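Local structure of extrinsic protein in photosystem II (Chaetoceros gracilis, 4K7B) at residues R19-K24 against A85-N90; L44-A49 against A59-T64. The protein serves as an extrinsic subunit of photosystem II in a marine centric diatom and belongs to the PsbQ-like group of proteins. All coordinates share one frame; numbering follows the deposited sequence. Where two conformers were deposited one is given.

Contact 1: residues R19-K24 against A85-N90; sequences RIAALK and AYMAAN. With SO4 (sulfate ion), chain C.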
ATOM      1  N   ARG A  19       5.326   1.352  -3.634  1.00 10.31           N
ATOM      2  CA  ARG A  19       5.284   2.226  -2.450  1.00 10.54           C
ATOM      3  C   ARG A  19       4.273   1.719  -1.420  1.00 12.17           C
ATOM      4  O   ARG A  19       4.521   1.747  -0.202  1.00 12.05           O
ATOM      5  CB  ARG A  19       4.989   3.679  -2.840  1.00 11.10           C
ATOM      6  CG  ARG A  19       6.171   4.367  -3.504  1.00 12.00           C
ATOM      7  CD  ARG A  19       5.868   5.779  -4.012  1.00 11.45           C
ATOM      8  NE  ARG A  19       5.272   6.646  -2.987  1.00 18.50           N
ATOM      9  CZ  ARG A  19       4.913   7.916  -3.191  1.00 19.77           C
ATOM     10  NH1 ARG A  19       5.096   8.479  -4.382  1.00 20.31           N
ATOM     11  NH2 ARG A  19       4.363   8.635  -2.208  1.00 16.98           N
ATOM     12  N   ILE A  20       3.133   1.241  -1.904  1.00  9.76           N
ATOM     13  CA  ILE A  20       2.112   0.722  -1.003  1.00 12.18           C
ATOM     14  C   ILE A  20       2.541  -0.603  -0.348  1.00 10.91           C
ATOM     15  O   ILE A  20       2.370  -0.788   0.856  1.00 12.03           O
ATOM     16  CB  ILE A  20       0.755   0.601  -1.734  1.00 11.08           C
ATOM     17  CG1 ILE A  20       0.271   2.003  -2.120  1.00 11.08           C
ATOM     18  CG2 ILE A  20      -0.254  -0.151  -0.892  1.00 13.29           C
ATOM     19  CD1 ILE A  20      -0.803   2.001  -3.198  1.00 13.50           C
ATOM     20  N   ALA A  21       3.138  -1.495  -1.120  1.00 10.00           N
ATOM     21  CA  ALA A  21       3.588  -2.765  -0.573  1.00 10.37           C
ATOM     22  C   ALA A  21       4.675  -2.561   0.473  1.00 10.39           C
ATOM     23  O   ALA A  21       4.766  -3.328   1.435  1.00 13.66           O
ATOM     24  CB  ALA A  21       4.095  -3.668  -1.698  1.00 12.13           C
ATOM     25  N   ALA A  22       5.497  -1.530   0.278  1.00 10.29           N
ATOM     26  CA  ALA A  22       6.603  -1.253   1.189  1.00 11.83           C
ATOM     27  C   ALA A  22       6.121  -0.845   2.576  1.00 13.43           C
ATOM     28  O   ALA A  22       6.924  -0.797   3.514  1.00 15.86           O
ATOM     29  CB  ALA A  22       7.518  -0.172   0.606  1.00 14.09           C
ATOM     30  N   LEU A  23       4.831  -0.536   2.701  1.00 11.23           N
ATOM     31  CA  LEU A  23       4.263  -0.180   4.003  1.00 13.52           C
ATOM     32  C   LEU A  23       4.067  -1.368   4.948  1.00 13.67           C
ATOM     33  O   LEU A  23       3.612  -1.167   6.066  1.00 14.59           O
ATOM     34  CB  LEU A  23       2.926   0.558   3.838  1.00 11.58           C
ATOM     35  CG  LEU A  23       3.051   1.940   3.205  1.00 11.11           C
ATOM     36  CD1 LEU A  23       1.688   2.484   2.800  1.00 13.10           C
ATOM     37  CD2 LEU A  23       3.754   2.884   4.160  1.00 14.51           C
ATOM     38  N   LYS A  24       4.403  -2.577   4.521  1.00 13.13           N
ATOM     39  CA  LYS A  24       4.114  -3.772   5.328  1.00 11.87           C
ATOM     40  C   LYS A  24       4.620  -3.661   6.771  1.00 12.29           C
ATOM     41  O   LYS A  24       3.881  -3.928   7.716  1.00 14.64           O
ATOM     42  CB  LYS A  24       4.691  -5.026   4.670  1.00 14.45           C
ATOM     43  CG  LYS A  24       4.375  -6.304   5.438  1.00 20.52           C
ATOM     44  CD  LYS A  24       4.937  -7.521   4.719  1.00 26.72           C
ATOM     45  CE  LYS A  24       4.889  -8.765   5.597  1.00 38.64           C
ATOM     46  NZ  LYS A  24       5.812  -8.656   6.765  1.00 41.39           N
ATOM     47  N   ALA A  85      -6.705  -6.114   2.450  1.00 15.55           N
ATOM     48  CA  ALA A  85      -7.844  -6.190   1.529  1.00 16.64           C
ATOM     49  C   ALA A  85      -7.613  -5.336   0.286  1.00 15.85           C
ATOM     50  O   ALA A  85      -7.925  -5.754  -0.838  1.00 17.13           O
ATOM     51  CB  ALA A  85      -9.135  -5.778   2.229  1.00 17.67           C
ATOM     52  N   TYR A  86      -7.059  -4.144   0.490  1.00 12.84           N
ATOM     53  CA  TYR A  86      -6.753  -3.236  -0.609  1.00 13.65           C
ATOM     54  C   TYR A  86      -5.717  -3.858  -1.543  1.00 12.88           C
ATOM     55  O   TYR A  86      -5.877  -3.862  -2.770  1.00 13.60           O
ATOM     56  CB  TYR A  86      -6.246  -1.906  -0.050  1.00 13.36           C
ATOM     57  CG  TYR A  86      -5.759  -0.913  -1.080  1.00 12.83           C
ATOM     58  CD1 TYR A  86      -6.649  -0.184  -1.848  1.00 15.43           C
ATOM     59  CD2 TYR A  86      -4.399  -0.692  -1.271  1.00 14.95           C
ATOM     60  CE1 TYR A  86      -6.208   0.737  -2.780  1.00 14.06           C
ATOM     61  CE2 TYR A  86      -3.946   0.222  -2.211  1.00 17.10           C
ATOM     62  CZ  TYR A  86      -4.858   0.936  -2.959  1.00 14.37           C
ATOM     63  OH  TYR A  86      -4.430   1.854  -3.883  1.00 13.83           O
ATOM     64  N   MET A  87      -4.645  -4.387  -0.966  1.00 13.46           N
ATOM     65  CA  MET A  87      -3.647  -5.019  -1.815  1.00 13.57           C
ATOM     66  C   MET A  87      -4.174  -6.214  -2.585  1.00 13.36           C
ATOM     67  O   MET A  87      -3.911  -6.344  -3.786  1.00 13.70           O
ATOM     68  CB  MET A  87      -2.402  -5.365  -1.019  1.00 14.32           C
ATOM     69  CG  MET A  87      -1.603  -4.101  -0.731  1.00 18.56           C
ATOM     70  SD  MET A  87      -0.105  -4.403   0.175  1.00 18.56           S
ATOM     71  CE  MET A  87       0.718  -5.581  -0.890  1.00 11.47           C
ATOM     72  N   ALA A  88      -4.935  -7.075  -1.913  1.00 15.36           N
ATOM     73  CA  ALA A  88      -5.450  -8.269  -2.577  1.00 15.62           C
ATOM     74  C   ALA A  88      -6.415  -7.896  -3.697  1.00 16.90           C
ATOM     75  O   ALA A  88      -6.357  -8.462  -4.791  1.00 19.93           O
ATOM     76  CB  ALA A  88      -6.128  -9.179  -1.574  1.00 17.76           C
ATOM     77  N   ALA A  89      -7.288  -6.930  -3.430  1.00 16.35           N
ATOM     78  CA  ALA A  89      -8.312  -6.558  -4.404  1.00 15.63           C
ATOM     79  C   ALA A  89      -7.711  -5.888  -5.629  1.00 16.86           C
ATOM     80  O   ALA A  89      -8.298  -5.908  -6.710  1.00 20.34           O
ATOM     81  CB  ALA A  89      -9.352  -5.647  -3.759  1.00 14.82           C
ATOM     82  N   ASN A  90      -6.541  -5.294  -5.459  1.00 14.49           N
ATOM     83  CA  ASN A  90      -5.927  -4.540  -6.540  1.00 14.02           C
ATOM     84  C   ASN A  90      -4.703  -5.200  -7.163  1.00 13.64           C
ATOM     85  O   ASN A  90      -4.002  -4.589  -7.970  1.00 15.77           O
ATOM     86  CB  ASN A  90      -5.630  -3.122  -6.069  1.00 14.67           C
ATOM     87  CG  ASN A  90      -6.900  -2.340  -5.853  1.00 12.73           C
ATOM     88  OD1 ASN A  90      -7.561  -1.964  -6.814  1.00 16.11           O
ATOM     89  ND2 ASN A  90      -7.289  -2.166  -4.599  1.00 14.35           N
TER
HETATM   90  S   SO4 C 202       5.017  12.166  -3.362  1.00 36.94           S
HETATM   91  O1  SO4 C 202       5.406  11.331  -4.506  1.00 29.96           O
HETATM   92  O2  SO4 C 202       6.210  12.598  -2.634  1.00 39.24           O
HETATM   93  O3  SO4 C 202       4.297  13.336  -3.870  1.00 40.72           O
HETATM   94  O4  SO4 C 202       4.154  11.421  -2.440  1.00 27.70           O
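Ala21 and Met87 bring the C-terminal ends of helices 6-21 and 76-89 together, their CA atoms 7.7 Å apart, and no hydrogen bond crosses between the two segments. Ile20 does most of the touching. Its CG1 lies beside the backbone N (chi1 -65°) and the branch then runs out extended, so that CD1 reaches the rim of the Tyr86 ring, 3.7 Å from CE2, while the CG2 branch meets the same edge in the ring plane. The isoleucine crosses the phenol at about a right angle, touching it at the edge. CG2 also slides past Met87, 4.2 Å from its CG. The methionine chain bends about its CG-SD bond (chi3 57°), and CE settles 4.0 Å from Ala21 CB. Past the helix end Asn90 folds back, its ND2 donating to Tyr86 O at 2.9 Å. At the outer end of segment 19-24, Arg19 grips a sulfate, probably from the crystallisation liquor, through NH1 to O1 (2.9 Å) and NH2 to O4 (2.8 Å), while NE forms a salt bridge with Glu38. Tyr86 itself reaches between the other two long helices: its hydroxyl bonds to Asn46 and its ring packs on Phe42 and Phe45 of helix 39-49 and on Ile67 of helix 54-73.

Contact 2: residues L44-A49 against A59-T64; sequences LFNSGA and AAIAQT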
ATOM      1  N   LEU A  44      -2.423   8.033  -6.686  1.00 11.64           N
ATOM      2  CA  LEU A  44      -1.851   7.865  -8.014  1.00 10.68           C
ATOM      3  C   LEU A  44      -1.888   6.412  -8.490  1.00 10.72           C
ATOM      4  O   LEU A  44      -1.966   6.155  -9.695  1.00 11.94           O
ATOM      5  CB  LEU A  44      -0.438   8.443  -8.050  1.00 10.49           C
ATOM      6  CG  LEU A  44      -0.438   9.955  -7.823  1.00 14.32           C
ATOM      7  CD1 LEU A  44       0.978  10.478  -7.658  1.00 15.08           C
ATOM      8  CD2 LEU A  44      -1.172  10.671  -8.938  1.00 17.66           C
ATOM      9  N   PHE A  45      -1.862   5.458  -7.558  1.00 10.32           N
ATOM     10  CA  PHE A  45      -2.169   4.083  -7.929  1.00 10.69           C
ATOM     11  C   PHE A  45      -3.600   4.004  -8.412  1.00 10.67           C
ATOM     12  O   PHE A  45      -3.889   3.453  -9.457  1.00 12.82           O
ATOM     13  CB  PHE A  45      -1.994   3.086  -6.781  1.00 10.00           C
ATOM     14  CG  PHE A  45      -2.304   1.664  -7.188  1.00  9.25           C
ATOM     15  CD1 PHE A  45      -1.303   0.839  -7.690  1.00 10.18           C
ATOM     16  CD2 PHE A  45      -3.607   1.168  -7.118  1.00 10.24           C
ATOM     17  CE1 PHE A  45      -1.579  -0.455  -8.092  1.00 11.04           C
ATOM     18  CE2 PHE A  45      -3.896  -0.119  -7.517  1.00 11.70           C
ATOM     19  CZ  PHE A  45      -2.881  -0.946  -8.018  1.00 13.05           C
ATOM     20  N   ASN A  46      -4.522   4.533  -7.617  1.00  9.24           N
ATOM     21  CA  ASN A  46      -5.915   4.394  -7.979  1.00  9.52           C
ATOM     22  C   ASN A  46      -6.252   5.050  -9.321  1.00 12.69           C
ATOM     23  O   ASN A  46      -7.022   4.487 -10.101  1.00 15.73           O
ATOM     24  CB  ASN A  46      -6.815   4.961  -6.868  1.00 10.61           C
ATOM     25  CG  ASN A  46      -6.667   4.202  -5.559  1.00 11.34           C
ATOM     26  OD1 ASN A  46      -6.141   3.093  -5.539  1.00 11.36           O
ATOM     27  ND2 ASN A  46      -7.137   4.800  -4.463  1.00 11.18           N
ATOM     28  N   SER A  47      -5.675   6.219  -9.598  1.00 11.51           N
ATOM     29  CA  SER A  47      -5.953   6.925 -10.855  0.56 13.73           C
ATOM     30  C   SER A  47      -5.162   6.366 -12.043  1.00 13.56           C
ATOM     31  O   SER A  47      -5.669   6.331 -13.163  1.00 16.68           O
ATOM     32  CB  SER A  47      -5.646   8.423 -10.718  0.56 14.49           C
ATOM     33  OG  SER A  47      -6.528   9.062  -9.811  0.56 16.14           O
ATOM     34  N   GLY A  48      -3.934   5.961 -11.794  1.00 12.37           N
ATOM     35  CA  GLY A  48      -3.048   5.506 -12.863  1.00 12.49           C
ATOM     36  C   GLY A  48      -3.229   4.061 -13.264  1.00 12.52           C
ATOM     37  O   GLY A  48      -3.084   3.700 -14.436  1.00 12.94           O
ATOM     38  N   ALA A  49      -3.535   3.210 -12.290  1.00 11.03           N
ATOM     39  CA  ALA A  49      -3.820   1.805 -12.573  1.00 12.80           C
ATOM     40  C   ALA A  49      -5.183   1.622 -13.226  1.00 14.48           C
ATOM     41  O   ALA A  49      -5.394   0.653 -13.962  1.00 13.81           O
ATOM     42  CB  ALA A  49      -3.738   0.962 -11.295  1.00 16.28           C
ATOM     43  N   ALA A  59     -13.939   1.308  -6.384  1.00 15.10           N
ATOM     44  CA  ALA A  59     -13.669   0.300  -5.361  1.00 12.34           C
ATOM     45  C   ALA A  59     -12.359   0.591  -4.643  1.00 11.54           C
ATOM     46  O   ALA A  59     -12.270   0.468  -3.418  1.00 13.50           O
ATOM     47  CB  ALA A  59     -13.630  -1.089  -5.973  1.00 17.09           C
ATOM     48  N   ALA A  60     -11.353   0.983  -5.412  1.00 11.32           N
ATOM     49  CA  ALA A  60     -10.038   1.268  -4.852  1.00 11.34           C
ATOM     50  C   ALA A  60     -10.076   2.466  -3.920  1.00 12.43           C
ATOM     51  O   ALA A  60      -9.429   2.457  -2.868  1.00 11.13           O
ATOM     52  CB  ALA A  60      -9.013   1.472  -5.975  1.00 12.98           C
ATOM     53  N   ILE A  61     -10.834   3.492  -4.309  1.00 11.84           N
ATOM     54  CA  ILE A  61     -11.011   4.668  -3.469  1.00 12.91           C
ATOM     55  C   ILE A  61     -11.731   4.272  -2.184  1.00 13.26           C
ATOM     56  O   ILE A  61     -11.320   4.671  -1.093  1.00 13.37           O
ATOM     57  CB  ILE A  61     -11.774   5.775  -4.229  1.00 10.97           C
ATOM     58  CG1 ILE A  61     -10.871   6.406  -5.289  1.00 16.59           C
ATOM     59  CG2 ILE A  61     -12.305   6.843  -3.265  1.00 13.15           C
ATOM     60  CD1 ILE A  61     -11.596   7.324  -6.260  1.00 20.09           C
ATOM     61  N   ALA A  62     -12.784   3.459  -2.294  1.00 13.64           N
ATOM     62  CA  ALA A  62     -13.461   2.988  -1.084  1.00 13.03           C
ATOM     63  C   ALA A  62     -12.541   2.199  -0.132  1.00 13.91           C
ATOM     64  O   ALA A  62     -12.594   2.391   1.094  1.00 15.70           O
ATOM     65  CB  ALA A  62     -14.719   2.184  -1.436  1.00 16.20           C
ATOM     66  N   GLN A  63     -11.699   1.334  -0.691  1.00 14.35           N
ATOM     67  CA  GLN A  63     -10.779   0.525   0.116  1.00 11.21           C
ATOM     68  C   GLN A  63      -9.715   1.402   0.775  1.00 11.94           C
ATOM     69  O   GLN A  63      -9.280   1.164   1.924  1.00 13.57           O
ATOM     70  CB  GLN A  63     -10.141  -0.562  -0.761  1.00 12.10           C
ATOM     71  CG  GLN A  63     -11.160  -1.594  -1.244  1.00 15.83           C
ATOM     72  CD  GLN A  63     -10.768  -2.266  -2.549  1.00 17.20           C
ATOM     73  OE1 GLN A  63      -9.686  -2.034  -3.089  1.00 17.58           O
ATOM     74  NE2 GLN A  63     -11.662  -3.099  -3.068  1.00 18.74           N
ATOM     75  N   THR A  64      -9.309   2.440   0.047  1.00 12.14           N
ATOM     76  CA  THR A  64      -8.368   3.422   0.592  1.00 11.40           C
ATOM     77  C   THR A  64      -8.993   4.157   1.785  1.00 11.11           C
ATOM     78  O   THR A  64      -8.378   4.293   2.872  1.00 12.64           O
ATOM     79  CB  THR A  64      -7.944   4.429  -0.492  1.00 10.23           C
ATOM     80  OG1 THR A  64      -7.321   3.713  -1.578  1.00 11.65           O
ATOM     81  CG2 THR A  64      -6.961   5.454   0.065  1.00 11.70           C
TER
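With CG of Asn46 placed beside its backbone N (chi1 -63°) and the amide turned only slightly, the carboxamide of Asn46 extends across to helix 54-73, where Thr64 holds OG1 beside its own backbone N. Asn46 ND2 donates to Thr64 OG1 over 3.1 Å in a nearly straight bond (165°), the oxygen lying almost exactly in the amide plane. The threonine hydroxyl donates to the preceding turn, OG1 to Ala60 O at 2.8 Å, which leaves it to act as acceptor toward the asparagine. Ala60 O also takes the amide of Thr64, and the two donors approach it from opposite faces of its plane. Segments 44-49 and 59-64, on helices 39-49 and 54-73, run antiparallel at 172°, their axes 9.7 Å apart at closest approach, as neighbours in the up-and-down four-helix bundle of this PsbQ-like domain. The small Ala60 faces the amide, its CB 3.3 Å from Asn46 OD1, and Ile61 CG1 skirts ND2 at 4.1 Å on the more exposed side. Through Tyr86 of helix 76-89, held at OD1, this one buried amide links three helices. A leucine in place of Asn46 would probably leave the Tyr86 hydroxyl without its acceptor and Thr64 OG1 without its donor, though the threonine would keep Ala60 O. Phe45 next to it turns inward onto Tyr16 and Ile20 of helix 6-21, and Ala49 CB sits 3.8 Å above the centre of its ring.

Overall arrangement
The two contacts lie with their centres about 11 Å apart and between them use all four long helices of the domain. Contact 1 joins the first of the four, 6-21, to the fourth, 76-89, and its centre is about 3 Å from that of the chain; contact 2, about 10 Å out, joins the middle pair, 39-49 and 54-73. Along the chain both segments of contact 2 fall between those of contact 1, so the outer pairing closes over the inner one. Besides the tyrosine-asparagine bond, Tyr86 CE1 packs 3.4 Å from Thr64 OG1, and Asn90 ND2 is 2.8 Å from Gln63 OE1. Apolar packing and buried hydrogen bonds thereby hold these four helices together as one bundle.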